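Long-range contacts in frutapin (Artocarpus altilis, PDB 5TQZ), which is a jacalin-related lectin of breadfruit that binds glucose in this structure and probably recognises mannose- and glucose-type sugars: residues A[58-63]-A[137-142]; A[77-82]-A[101-106]; A[95-100]-A[142-147]. One frame throughout, in Å; residues are numbered along the deposited sequence.

Interaction 1. Residues A[58-63]-A[137-142]. With GLC (alpha-D-glucopyranose), chain E.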
ATOM      1  N   THR A  58       3.405  14.016  26.950  1.00 21.34           N
ATOM      2  CA  THR A  58       2.743  14.338  28.138  1.00 23.82           C
ATOM      3  C   THR A  58       2.619  15.812  28.348  1.00 21.06           C
ATOM      4  O   THR A  58       3.573  16.517  28.127  1.00 24.52           O
ATOM      5  CB  THR A  58       3.625  13.783  29.320  1.00 25.41           C
ATOM      6  OG1 THR A  58       3.465  12.374  29.294  1.00 27.61           O
ATOM      7  CG2 THR A  58       3.192  14.328  30.631  1.00 27.83           C
ATOM      8  N   SER A  59       1.508  16.270  28.895  1.00 20.83           N
ATOM      9  CA  SER A  59       1.437  17.645  29.498  1.00 21.49           C
ATOM     10  C   SER A  59       1.430  17.581  31.016  1.00 23.45           C
ATOM     11  O   SER A  59       0.638  16.801  31.590  1.00 23.37           O
ATOM     12  CB  SER A  59       0.156  18.430  29.061  1.00 22.39           C
ATOM     13  OG  SER A  59       0.104  19.715  29.673  1.00 25.48           O
ATOM     14  N   LYS A  60       2.293  18.400  31.635  1.00 25.91           N
ATOM     15  CA  LYS A  60       2.233  18.693  33.093  1.00 30.37           C
ATOM     16  C   LYS A  60       1.033  19.547  33.617  1.00 31.48           C
ATOM     17  O   LYS A  60       0.771  19.618  34.820  1.00 36.51           O
ATOM     18  CB  LYS A  60       3.557  19.214  33.677  1.00 35.70           C
ATOM     19  CG  LYS A  60       4.122  20.509  33.119  1.00 40.39           C
ATOM     20  CD  LYS A  60       5.439  20.855  33.847  1.00 42.95           C
ATOM     21  CE  LYS A  60       5.489  22.257  34.494  1.00 46.26           C
ATOM     22  NZ  LYS A  60       5.858  23.309  33.491  1.00 49.57           N
ATOM     23  N   LEU A  61       0.309  20.182  32.732  1.00 29.28           N
ATOM     24  CA  LEU A  61      -0.914  20.906  33.144  1.00 27.94           C
ATOM     25  C   LEU A  61      -1.897  19.966  33.858  1.00 26.82           C
ATOM     26  O   LEU A  61      -2.067  18.867  33.425  1.00 28.12           O
ATOM     27  CB  LEU A  61      -1.656  21.544  31.930  1.00 26.14           C
ATOM     28  CG  LEU A  61      -0.794  22.518  31.086  1.00 27.71           C
ATOM     29  CD1 LEU A  61      -1.698  23.214  30.015  1.00 28.08           C
ATOM     30  CD2 LEU A  61      -0.121  23.557  31.968  1.00 29.94           C
ATOM     31  N   PRO A  62      -2.602  20.471  34.877  1.00 25.69           N
ATOM     32  CA  PRO A  62      -3.601  19.683  35.636  1.00 25.47           C
ATOM     33  C   PRO A  62      -4.973  19.547  34.901  1.00 25.00           C
ATOM     34  O   PRO A  62      -6.030  20.174  35.301  1.00 28.32           O
ATOM     35  CB  PRO A  62      -3.771  20.571  36.864  1.00 26.71           C
ATOM     36  CG  PRO A  62      -3.510  22.002  36.400  1.00 26.64           C
ATOM     37  CD  PRO A  62      -2.849  21.910  35.079  1.00 26.17           C
ATOM     38  N   TYR A  63      -4.929  18.763  33.831  1.00 22.93           N
ATOM     39  CA  TYR A  63      -6.097  18.499  32.904  1.00 22.23           C
ATOM     40  C   TYR A  63      -6.840  17.164  33.331  1.00 22.73           C
ATOM     41  O   TYR A  63      -6.280  16.441  34.033  1.00 22.84           O
ATOM     42  CB  TYR A  63      -5.561  18.440  31.474  1.00 19.99           C
ATOM     43  CG  TYR A  63      -5.367  19.795  30.820  1.00 21.74           C
ATOM     44  CD1 TYR A  63      -5.292  20.969  31.580  1.00 20.65           C
ATOM     45  CD2 TYR A  63      -5.140  19.887  29.518  1.00 20.41           C
ATOM     46  CE1 TYR A  63      -5.144  22.227  30.974  1.00 20.84           C
ATOM     47  CE2 TYR A  63      -5.063  21.116  28.928  1.00 20.27           C
ATOM     48  CZ  TYR A  63      -5.107  22.222  29.647  1.00 20.80           C
ATOM     49  OH  TYR A  63      -4.988  23.477  28.954  1.00 25.42           O
ATOM     50  N   THR A 137       4.072  18.714  20.349  1.00 15.09           N
ATOM     51  CA  THR A 137       3.644  18.918  21.712  1.00 15.99           C
ATOM     52  C   THR A 137       4.551  19.892  22.402  1.00 16.09           C
ATOM     53  O   THR A 137       5.770  19.666  22.418  1.00 17.39           O
ATOM     54  CB  THR A 137       3.550  17.647  22.545  1.00 17.28           C
ATOM     55  OG1 THR A 137       2.669  16.706  21.882  1.00 16.23           O
ATOM     56  CG2 THR A 137       3.147  17.958  24.019  1.00 17.93           C
ATOM     57  N   GLY A 138       3.990  20.835  23.117  1.00 18.64           N
ATOM     58  CA  GLY A 138       4.716  21.654  24.093  1.00 18.64           C
ATOM     59  C   GLY A 138       4.183  21.506  25.497  1.00 22.13           C
ATOM     60  O   GLY A 138       4.429  20.523  26.118  1.00 21.41           O
ATOM     61  N   ASP A 139       3.535  22.533  26.052  1.00 21.08           N
ATOM     62  CA  ASP A 139       2.628  22.254  27.184  1.00 23.71           C
ATOM     63  C   ASP A 139       1.392  21.710  26.727  1.00 22.34           C
ATOM     64  O   ASP A 139       0.633  21.156  27.533  1.00 25.45           O
ATOM     65  CB  ASP A 139       2.340  23.536  27.935  1.00 28.36           C
ATOM     66  CG  ASP A 139       3.499  23.943  28.771  1.00 35.90           C
ATOM     67  OD1 ASP A 139       3.913  23.047  29.567  1.00 38.70           O
ATOM     68  OD2 ASP A 139       4.020  25.087  28.577  1.00 38.98           O
ATOM     69  N   LEU A 140       1.117  21.814  25.452  1.00 20.54           N
ATOM     70  CA  LEU A 140      -0.160  21.410  24.834  1.00 19.19           C
ATOM     71  C   LEU A 140       0.143  20.612  23.569  1.00 16.74           C
ATOM     72  O   LEU A 140       1.294  20.587  23.039  1.00 17.17           O
ATOM     73  CB  LEU A 140      -1.057  22.636  24.365  1.00 18.39           C
ATOM     74  CG  LEU A 140      -1.592  23.391  25.568  1.00 20.14           C
ATOM     75  CD1 LEU A 140      -2.053  24.665  25.093  1.00 20.21           C
ATOM     76  CD2 LEU A 140      -2.745  22.774  26.322  1.00 20.13           C
ATOM     77  N   LEU A 141      -0.895  19.959  23.103  1.00 15.97           N
ATOM     78  CA  LEU A 141      -0.901  19.259  21.736  1.00 15.25           C
ATOM     79  C   LEU A 141      -1.005  20.332  20.703  1.00 15.89           C
ATOM     80  O   LEU A 141      -2.149  20.770  20.415  1.00 16.99           O
ATOM     81  CB  LEU A 141      -1.993  18.252  21.595  1.00 14.83           C
ATOM     82  CG  LEU A 141      -1.936  17.399  20.284  1.00 15.31           C
ATOM     83  CD1 LEU A 141      -0.632  16.543  20.156  1.00 15.42           C
ATOM     84  CD2 LEU A 141      -3.180  16.539  20.028  1.00 15.23           C
ATOM     85  N   ASP A 142       0.112  20.859  20.183  1.00 13.63           N
ATOM     86  CA  ASP A 142       0.077  21.858  19.190  1.00 13.79           C
ATOM     87  C   ASP A 142      -0.525  21.379  17.861  1.00 13.27           C
ATOM     88  O   ASP A 142      -1.254  22.191  17.124  1.00 14.73           O
ATOM     89  CB  ASP A 142       1.495  22.413  18.906  1.00 14.52           C
ATOM     90  CG  ASP A 142       1.964  23.270  20.011  1.00 16.71           C
ATOM     91  OD1 ASP A 142       2.356  22.637  20.977  1.00 18.20           O
ATOM     92  OD2 ASP A 142       1.806  24.478  19.919  1.00 18.07           O
TER
HETATM   93  C1  GLC E 201       4.851  25.412  24.949  1.00 29.55           C
HETATM   94  C2  GLC E 201       5.734  26.039  23.853  1.00 27.05           C
HETATM   95  C3  GLC E 201       4.938  26.590  22.642  1.00 25.30           C
HETATM   96  C4  GLC E 201       3.705  25.757  22.347  1.00 24.26           C
HETATM   97  C5  GLC E 201       2.835  25.887  23.572  1.00 21.00           C
HETATM   98  C6  GLC E 201       1.714  24.914  23.682  1.00 18.49           C
HETATM   99  O1  GLC E 201       5.048  25.518  26.387  1.00 31.17           O
HETATM  100  O2  GLC E 201       6.710  27.000  24.248  1.00 32.55           O
HETATM  101  O3  GLC E 201       5.807  26.551  21.513  1.00 26.56           O
HETATM  102  O4  GLC E 201       3.020  26.308  21.224  1.00 22.05           O
HETATM  103  O5  GLC E 201       3.511  25.789  24.813  1.00 25.79           O
HETATM  104  O6  GLC E 201       2.178  23.562  23.477  1.00 18.07           O
HETATM  105  O   HOH W   1       3.362  20.748  30.132  1.00 37.92           O
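Ser59 reaches across to the segment 137-142 with its hydroxyl. Its OG donates to the backbone O of Asp139 at 2.6 Å, and the donor lies in the carbonyl plane. OG stands anti to the backbone N of Ser59 (chi1 179°), which carries it out to that carbonyl. The same oxygen accepts from the backbone N of Leu61 at 3.1 Å, closing an ST turn. The hydroxyl is therefore held from both segments.

Next to this bond lies apolar packing. The methyl CD1 of Leu61 meets CD2 of Leu140 at 3.9 Å, the two side chains crossing at about a right angle. Tyr63 brings its phenol end to the same methyl, with OH 3.5 Å from Leu140 CD2. CB of Leu61 packs on one face of the Tyr63 ring, toward its rim. Water 1 accepts from the backbone N of Lys60. Its further link to OD1 of Asp139 is very short and doubtful. The amine of Lys60 is near this carboxylate but too far for a salt bridge. It may still favour the charged form of the aspartate.

The other oxygen of Asp139, OD2, accepts from O1 of the glucose at 2.5 Å, a distance shorter than usual and to be read with caution. The backbone N of Leu140 donates to glucose O6 at 2.8 Å. The N of Asp139 gives a weak bond to the ring oxygen O5. CA of Gly138 lies 3.2 Å from O6 of the glucose. The N of Gly16 also bonds the glucose. Further out, Ser40 bonds to the N of Ser59, and Leu90 touches Asp139 and Leu140. The Gly-Asp-Leu-Leu-Asp run, of the GXXXD type, forms part of the monosaccharide site of jacalin-like lectins.

Interaction 2. Residues A[77-82]-A[101-106]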
ATOM      1  N   LEU A  77     -11.128   2.813  14.454  1.00 17.19           N
ATOM      2  CA  LEU A  77     -11.558   4.228  14.128  1.00 16.86           C
ATOM      3  C   LEU A  77     -11.982   4.438  12.734  1.00 16.53           C
ATOM      4  O   LEU A  77     -11.311   3.917  11.834  1.00 16.01           O
ATOM      5  CB  LEU A  77     -10.411   5.157  14.413  1.00 16.38           C
ATOM      6  CG  LEU A  77      -9.870   5.321  15.788  1.00 18.59           C
ATOM      7  CD1 LEU A  77      -8.567   6.095  15.807  1.00 19.15           C
ATOM      8  CD2 LEU A  77     -10.834   6.073  16.594  1.00 18.20           C
ATOM      9  N   VAL A  78     -13.116   5.100  12.561  1.00 16.08           N
ATOM     10  CA  VAL A  78     -13.591   5.478  11.267  1.00 16.98           C
ATOM     11  C   VAL A  78     -13.704   6.979  11.119  1.00 15.66           C
ATOM     12  O   VAL A  78     -14.016   7.442  10.034  1.00 15.31           O
ATOM     13  CB  VAL A  78     -14.966   4.861  10.945  1.00 15.74           C
ATOM     14  CG1 VAL A  78     -14.952   3.353  10.966  1.00 16.64           C
ATOM     15  CG2 VAL A  78     -16.005   5.404  11.999  1.00 15.41           C
ATOM     16  N   SER A  79     -13.503   7.748  12.152  1.00 15.95           N
ATOM     17  CA  SER A  79     -13.379   9.190  12.166  1.00 14.71           C
ATOM     18  C   SER A  79     -12.466   9.709  13.254  1.00 13.92           C
ATOM     19  O   SER A  79     -12.427   9.287  14.458  1.00 14.62           O
ATOM     20  CB  SER A  79     -14.767   9.833  12.536  1.00 15.22           C
ATOM     21  OG  SER A  79     -14.799  11.240  12.063  1.00 15.27           O
ATOM     22  N   VAL A  80     -11.674  10.703  12.807  1.00 13.64           N
ATOM     23  CA  VAL A  80     -10.912  11.609  13.669  1.00 13.29           C
ATOM     24  C   VAL A  80     -11.346  13.014  13.319  1.00 12.99           C
ATOM     25  O   VAL A  80     -11.305  13.411  12.173  1.00 13.61           O
ATOM     26  CB  VAL A  80      -9.346  11.426  13.450  1.00 14.35           C
ATOM     27  CG1 VAL A  80      -8.593  12.354  14.306  1.00 15.52           C
ATOM     28  CG2 VAL A  80      -8.836   9.959  13.703  1.00 16.14           C
ATOM     29  N   SER A  81     -11.710  13.832  14.310  1.00 13.08           N
ATOM     30  CA  SER A  81     -12.025  15.218  14.099  1.00 12.72           C
ATOM     31  C   SER A  81     -11.724  16.108  15.343  1.00 12.74           C
ATOM     32  O   SER A  81     -11.266  15.650  16.436  1.00 14.12           O
ATOM     33  CB  SER A  81     -13.397  15.322  13.655  1.00 12.40           C
ATOM     34  OG  SER A  81     -14.402  15.063  14.743  1.00 14.03           O
ATOM     35  N   GLY A  82     -11.774  17.391  15.117  1.00 13.65           N
ATOM     36  CA  GLY A  82     -11.298  18.302  16.130  1.00 13.98           C
ATOM     37  C   GLY A  82     -11.268  19.719  15.657  1.00 15.27           C
ATOM     38  O   GLY A  82     -11.871  20.120  14.691  1.00 15.46           O
ATOM     39  N   LYS A 101     -12.148  14.352  18.823  1.00 15.59           N
ATOM     40  CA  LYS A 101     -13.354  13.523  18.820  1.00 16.07           C
ATOM     41  C   LYS A 101     -13.109  12.327  17.891  1.00 15.36           C
ATOM     42  O   LYS A 101     -12.757  12.555  16.655  1.00 16.43           O
ATOM     43  CB  LYS A 101     -14.526  14.324  18.257  1.00 18.83           C
ATOM     44  CG  LYS A 101     -15.828  13.549  18.445  1.00 22.07           C
ATOM     45  CD  LYS A 101     -16.931  14.461  17.918  1.00 25.60           C
ATOM     46  CE  LYS A 101     -18.193  13.766  17.918  1.00 28.78           C
ATOM     47  NZ  LYS A 101     -19.192  14.732  17.527  1.00 27.35           N
ATOM     48  N   PHE A 102     -13.389  11.116  18.415  1.00 17.14           N
ATOM     49  CA  PHE A 102     -13.177   9.907  17.668  1.00 16.24           C
ATOM     50  C   PHE A 102     -14.505   9.121  17.531  1.00 19.72           C
ATOM     51  O   PHE A 102     -15.314   9.113  18.423  1.00 16.41           O
ATOM     52  CB  PHE A 102     -12.194   8.960  18.369  1.00 16.19           C
ATOM     53  CG  PHE A 102     -10.829   9.598  18.662  1.00 15.27           C
ATOM     54  CD1 PHE A 102      -9.804   9.547  17.683  1.00 15.41           C
ATOM     55  CD2 PHE A 102     -10.658  10.311  19.824  1.00 13.99           C
ATOM     56  CE1 PHE A 102      -8.654  10.194  17.904  1.00 14.86           C
ATOM     57  CE2 PHE A 102      -9.409  10.915  20.045  1.00 15.79           C
ATOM     58  CZ  PHE A 102      -8.476  10.859  19.097  1.00 14.83           C
ATOM     59  N   LYS A 103     -14.747   8.506  16.357  1.00 18.45           N
ATOM     60  CA  LYS A 103     -15.889   7.557  16.186  1.00 18.19           C
ATOM     61  C   LYS A 103     -15.341   6.180  15.732  1.00 16.87           C
ATOM     62  O   LYS A 103     -14.288   6.129  15.028  1.00 14.65           O
ATOM     63  CB  LYS A 103     -16.844   8.127  15.122  1.00 20.50           C
ATOM     64  CG  LYS A 103     -17.332   9.445  15.564  1.00 24.33           C
ATOM     65  CD  LYS A 103     -18.420   9.989  14.673  1.00 26.78           C
ATOM     66  CE  LYS A 103     -18.337  11.486  14.795  1.00 31.09           C
ATOM     67  NZ  LYS A 103     -19.721  12.059  14.711  1.00 32.72           N
ATOM     68  N   THR A 104     -16.022   5.084  16.078  1.00 17.75           N
ATOM     69  CA  THR A 104     -15.611   3.789  15.666  1.00 19.51           C
ATOM     70  C   THR A 104     -16.665   3.050  14.782  1.00 17.73           C
ATOM     71  O   THR A 104     -17.839   3.485  14.742  1.00 18.89           O
ATOM     72  CB  THR A 104     -15.325   2.848  16.865  1.00 20.07           C
ATOM     73  OG1 THR A 104     -16.506   2.444  17.460  1.00 21.47           O
ATOM     74  CG2 THR A 104     -14.539   3.557  17.905  1.00 20.06           C
ATOM     75  N   ASN A 105     -16.248   1.979  14.151  1.00 18.99           N
ATOM     76  CA  ASN A 105     -17.128   1.253  13.293  1.00 20.64           C
ATOM     77  C   ASN A 105     -18.285   0.577  14.055  1.00 21.48           C
ATOM     78  O   ASN A 105     -19.245   0.084  13.448  1.00 23.05           O
ATOM     79  CB  ASN A 105     -16.440   0.141  12.566  1.00 18.07           C
ATOM     80  CG  ASN A 105     -15.835  -0.830  13.540  1.00 17.40           C
ATOM     81  OD1 ASN A 105     -15.242  -0.428  14.588  1.00 18.36           O
ATOM     82  ND2 ASN A 105     -15.956  -2.103  13.229  1.00 18.22           N
ATOM     83  N   LYS A 106     -18.169   0.517  15.373  1.00 22.59           N
ATOM     84  CA  LYS A 106     -19.237  -0.037  16.205  1.00 25.10           C
ATOM     85  C   LYS A 106     -20.233   1.034  16.687  1.00 23.28           C
ATOM     86  O   LYS A 106     -21.057   0.742  17.630  1.00 28.01           O
ATOM     87  CB  LYS A 106     -18.599  -0.655  17.463  1.00 23.95           C
ATOM     88  CG  LYS A 106     -17.735  -1.893  17.203  1.00 28.46           C
ATOM     89  CD  LYS A 106     -18.492  -3.171  17.465  1.00 32.26           C
ATOM     90  CE  LYS A 106     -17.634  -4.364  17.073  1.00 33.84           C
ATOM     91  NZ  LYS A 106     -18.356  -5.227  16.088  1.00 37.61           N
TER
HETATM   92  O   HOH W   2     -14.714  12.218  14.756  1.00 18.98           O
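A classic beta bulge interrupts the antiparallel pairing of the hairpin strands 77-87 and 95-104. Val78 and Ser79 both face Lys103. The N of Val78 donates to Lys103 O at 2.9 Å, while the N of Ser79 makes a weak bond of 3.4 Å to the same oxygen. Lys103 N returns a bond to Ser79 O. Beyond the bulge, Ser81 and Lys101 form a hydrogen-bonded pair, in which the bond from Lys101 N is bent (130° at the hydrogen).

On one face, CD2 of Leu77 packs on CB of Phe102 at 3.7 Å. Val80 lies alongside the ring, pointing the same way, with CG2 4.1 Å from CD1 of Phe102. Phe102 CG stands anti to its own carbonyl carbon (chi1 -57°), which sets the ring beside both aliphatic chains. The ring also touches Ile30 and Leu32 of strand 26-34, so this face joins two sheets of the beta-prism fold.

The other face carries Ser79, Ser81, Lys101 and Lys103. CB of Ser79 rests on CB of Lys103 at 3.7 Å. Water 2 bonds to both serine OG atoms and donates to Lys101 O at 2.7 Å. Near the strand end, CG1 of Val78 meets CB of Asn105 at 3.9 Å. Asn105 itself bonds through OD1 to the backbone N of Phe76.

Interaction 3. Residues A[95-100]-A[142-147]. With GLC (alpha-D-glucopyranose), chain E.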
ATOM      1  N   PRO A  95      -1.914  28.290  16.519  1.00 20.92           N
ATOM      2  CA  PRO A  95      -2.960  27.386  16.886  1.00 20.37           C
ATOM      3  C   PRO A  95      -2.538  26.053  17.481  1.00 17.10           C
ATOM      4  O   PRO A  95      -1.468  25.640  17.231  1.00 16.99           O
ATOM      5  CB  PRO A  95      -3.767  27.147  15.557  1.00 21.86           C
ATOM      6  CG  PRO A  95      -2.793  27.438  14.529  1.00 22.93           C
ATOM      7  CD  PRO A  95      -1.710  28.352  15.052  1.00 22.65           C
ATOM      8  N   VAL A  96      -3.282  25.549  18.479  1.00 15.58           N
ATOM      9  CA  VAL A  96      -3.085  24.233  19.054  1.00 15.98           C
ATOM     10  C   VAL A  96      -4.277  23.420  18.788  1.00 16.43           C
ATOM     11  O   VAL A  96      -5.241  23.975  18.290  1.00 17.29           O
ATOM     12  CB  VAL A  96      -2.826  24.311  20.509  1.00 16.42           C
ATOM     13  CG1 VAL A  96      -1.617  25.260  20.766  1.00 17.28           C
ATOM     14  CG2 VAL A  96      -4.039  24.746  21.329  1.00 17.46           C
ATOM     15  N   VAL A  97      -4.298  22.146  19.220  1.00 14.75           N
ATOM     16  CA  VAL A  97      -5.532  21.295  19.030  1.00 13.60           C
ATOM     17  C   VAL A  97      -6.326  21.601  20.262  1.00 14.48           C
ATOM     18  O   VAL A  97      -5.842  21.295  21.406  1.00 15.82           O
ATOM     19  CB  VAL A  97      -5.070  19.842  18.909  1.00 13.73           C
ATOM     20  CG1 VAL A  97      -6.320  18.918  18.832  1.00 15.31           C
ATOM     21  CG2 VAL A  97      -4.060  19.680  17.754  1.00 13.68           C
ATOM     22  N   ARG A  98      -7.444  22.271  20.107  1.00 14.07           N
ATOM     23  CA  ARG A  98      -8.434  22.543  21.132  1.00 16.04           C
ATOM     24  C   ARG A  98      -9.409  21.407  21.576  1.00 15.96           C
ATOM     25  O   ARG A  98      -9.827  21.378  22.694  1.00 16.93           O
ATOM     26  CB  ARG A  98      -9.246  23.741  20.749  1.00 16.69           C
ATOM     27  CG  ARG A  98      -8.431  25.054  20.616  1.00 16.44           C
ATOM     28  CD  ARG A  98      -7.644  25.532  21.766  1.00 15.54           C
ATOM     29  NE  ARG A  98      -8.538  25.846  22.867  1.00 17.86           N
ATOM     30  CZ  ARG A  98      -9.298  26.941  23.006  1.00 19.67           C
ATOM     31  NH1 ARG A  98      -9.294  27.963  22.164  1.00 21.41           N
ATOM     32  NH2 ARG A  98     -10.163  26.954  23.999  1.00 19.25           N
ATOM     33  N   SER A  99      -9.729  20.577  20.607  1.00 15.52           N
ATOM     34  CA  SER A  99     -10.662  19.498  20.764  1.00 16.60           C
ATOM     35  C   SER A  99     -10.237  18.369  19.893  1.00 15.77           C
ATOM     36  O   SER A  99      -9.718  18.586  18.794  1.00 15.63           O
ATOM     37  CB  SER A  99     -12.059  20.005  20.283  1.00 16.68           C
ATOM     38  OG  SER A  99     -13.027  19.060  20.792  1.00 17.67           O
ATOM     39  N   LEU A 100     -10.550  17.168  20.323  1.00 15.23           N
ATOM     40  CA  LEU A 100     -10.556  15.961  19.541  1.00 15.26           C
ATOM     41  C   LEU A 100     -11.835  15.139  19.791  1.00 14.46           C
ATOM     42  O   LEU A 100     -12.375  15.129  20.909  1.00 17.29           O
ATOM     43  CB  LEU A 100      -9.348  15.040  19.956  1.00 14.16           C
ATOM     44  CG  LEU A 100      -7.940  15.506  19.370  1.00 14.91           C
ATOM     45  CD1 LEU A 100      -6.855  14.723  20.025  1.00 14.28           C
ATOM     46  CD2 LEU A 100      -8.017  15.557  17.871  1.00 15.90           C
ATOM     47  N   ASP A 142       0.112  20.859  20.183  1.00 13.63           N
ATOM     48  CA  ASP A 142       0.077  21.858  19.190  1.00 13.79           C
ATOM     49  C   ASP A 142      -0.525  21.379  17.861  1.00 13.27           C
ATOM     50  O   ASP A 142      -1.254  22.191  17.124  1.00 14.73           O
ATOM     51  CB  ASP A 142       1.495  22.413  18.906  1.00 14.52           C
ATOM     52  CG  ASP A 142       1.964  23.270  20.011  1.00 16.71           C
ATOM     53  OD1 ASP A 142       2.356  22.637  20.977  1.00 18.20           O
ATOM     54  OD2 ASP A 142       1.806  24.478  19.919  1.00 18.07           O
ATOM     55  N   ALA A 143      -0.134  20.136  17.466  1.00 12.35           N
ATOM     56  CA  ALA A 143      -0.494  19.626  16.117  1.00 13.54           C
ATOM     57  C   ALA A 143      -0.746  18.132  16.157  1.00 13.20           C
ATOM     58  O   ALA A 143      -0.127  17.486  17.017  1.00 12.84           O
ATOM     59  CB  ALA A 143       0.580  19.934  15.090  1.00 15.14           C
ATOM     60  N   ILE A 144      -1.574  17.606  15.241  1.00 13.84           N
ATOM     61  CA  ILE A 144      -1.692  16.150  15.108  0.50 13.43           C
ATOM     62  C   ILE A 144      -1.923  15.733  13.642  1.00 14.65           C
ATOM     63  O   ILE A 144      -2.519  16.438  12.810  1.00 13.02           O
ATOM     64  CB  ILE A 144      -2.790  15.606  16.028  0.50 13.69           C
ATOM     65  CG1 ILE A 144      -2.809  14.052  16.183  0.50 13.91           C
ATOM     66  CG2 ILE A 144      -4.129  16.140  15.608  0.50 13.63           C
ATOM     67  CD1 ILE A 144      -3.787  13.762  17.282  0.50 13.04           C
ATOM     68  N   GLY A 145      -1.401  14.527  13.313  1.00 13.57           N
ATOM     69  CA  GLY A 145      -1.604  13.920  11.960  1.00 13.60           C
ATOM     70  C   GLY A 145      -1.622  12.446  12.067  1.00 13.86           C
ATOM     71  O   GLY A 145      -1.355  11.912  13.132  1.00 14.51           O
ATOM     72  N   VAL A 146      -2.153  11.820  11.035  1.00 11.76           N
ATOM     73  CA  VAL A 146      -2.390  10.378  11.085  0.50 12.01           C
ATOM     74  C   VAL A 146      -1.847   9.599   9.920  1.00 10.65           C
ATOM     75  O   VAL A 146      -1.905  10.018   8.716  1.00 11.94           O
ATOM     76  CB  VAL A 146      -3.833   9.868  11.174  0.50 12.41           C
ATOM     77  CG1 VAL A 146      -4.162   9.799  12.644  0.50 12.09           C
ATOM     78  CG2 VAL A 146      -4.742  10.616  10.257  0.50 13.52           C
ATOM     79  N   HIS A 147      -1.203   8.526  10.282  1.00 11.17           N
ATOM     80  CA  HIS A 147      -0.679   7.532   9.305  1.00 12.55           C
ATOM     81  C   HIS A 147      -1.741   6.471   9.105  1.00 11.83           C
ATOM     82  O   HIS A 147      -2.432   6.058  10.058  1.00 13.00           O
ATOM     83  CB  HIS A 147       0.567   6.808   9.820  1.00 13.17           C
ATOM     84  CG  HIS A 147       1.698   7.694  10.154  1.00 12.44           C
ATOM     85  ND1 HIS A 147       2.431   8.422   9.260  1.00 14.55           N
ATOM     86  CD2 HIS A 147       2.285   7.867  11.348  1.00 13.59           C
ATOM     87  CE1 HIS A 147       3.426   9.061   9.877  1.00 13.62           C
ATOM     88  NE2 HIS A 147       3.372   8.721  11.149  1.00 13.38           N
TER
HETATM   89  C1  GLC E 201       4.851  25.412  24.949  1.00 29.55           C
HETATM   90  C2  GLC E 201       5.734  26.039  23.853  1.00 27.05           C
HETATM   91  C3  GLC E 201       4.938  26.590  22.642  1.00 25.30           C
HETATM   92  C4  GLC E 201       3.705  25.757  22.347  1.00 24.26           C
HETATM   93  C5  GLC E 201       2.835  25.887  23.572  1.00 21.00           C
HETATM   94  C6  GLC E 201       1.714  24.914  23.682  1.00 18.49           C
HETATM   95  O1  GLC E 201       5.048  25.518  26.387  1.00 31.17           O
HETATM   96  O2  GLC E 201       6.710  27.000  24.248  1.00 32.55           O
HETATM   97  O3  GLC E 201       5.807  26.551  21.513  1.00 26.56           O
HETATM   98  O4  GLC E 201       3.020  26.308  21.224  1.00 22.05           O
HETATM   99  O5  GLC E 201       3.511  25.789  24.813  1.00 25.79           O
HETATM  100  O6  GLC E 201       2.178  23.562  23.477  1.00 18.07           O
HETATM  101  O   HOH W   3       1.176  25.827  17.727  1.00 18.44           O
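Strands 95-100 and 142-147 run at 69° to each other, with closest approach of their axes 4.8 Å and no direct hydrogen bond between these two segments. The backbones meet where Val96 passes Asp142. There the CA of Val96 makes a CA-H...O contact of 3.4 Å with the O of Asp142. One residue on from Val96, the N of Val97 is hydrogen-bonded to the backbone O of Leu141.

The side chains of Val96 and Asp142 also touch. CG1 of Val96 lies 3.6 Å from OD2 of Asp142 and gives the carboxylate an apolar neighbour. Water 3 bridges the segments, donating to Pro95 O at 2.7 Å and to Asp142 OD2. That OD2 also accepts from glucose O4 at 2.6 Å, so it has two donors. OD1 takes the bond from glucose O6 at 2.7 Å. The carboxylate thus grips two hydroxyls of one sugar, one with each oxygen. CG of Asp142 stands anti to the carbonyl carbon (chi1 -73°). This presents both carboxylate oxygens to the sugar, with OD2 still beside Val96.

The strands belong to two different sheets of the beta prism, and their remaining contacts lie between those sheets. CG2 of Val97 rests over the backbone at Asp142 and Ala143, and meets CG2 of Ile144 at 4.1 Å. Leu100 brings CD1 to CD1 of Ile144 at 4.2 Å. Ile144 was modelled in two conformers, and its contacts are those of one of them. In that conformer chi1 (-168°) and chi2 are both extended, which carries CD1 to Leu100. Strand 38-47 of the third sheet also touches this group: Ile38 meets Val97 and Leu100, and Phe41 meets Leu100 and Ile144.

Interaction 1 is partly buried at the sugar-binding end of the fold, whereas interactions 2 and 3 are buried. Interactions 1 and 3 share Asp142 and strand 141-149, both touch the glucose, and they join through Leu141 and Val97. Interactions 2 and 3 both use strand 95-104, and Leu100 packs on Ser81 O between them. Interaction 2 lies across the chain's centre from interaction 1, about 22 Å away between centres. It combines backbone pairing within one sheet with an apolar cluster round Phe102. Interaction 3 has apolar packing between sheets at one end and a carboxylate, water and sugar at the other. Interaction 1 joins a loop to the turn leading into strand 141-149.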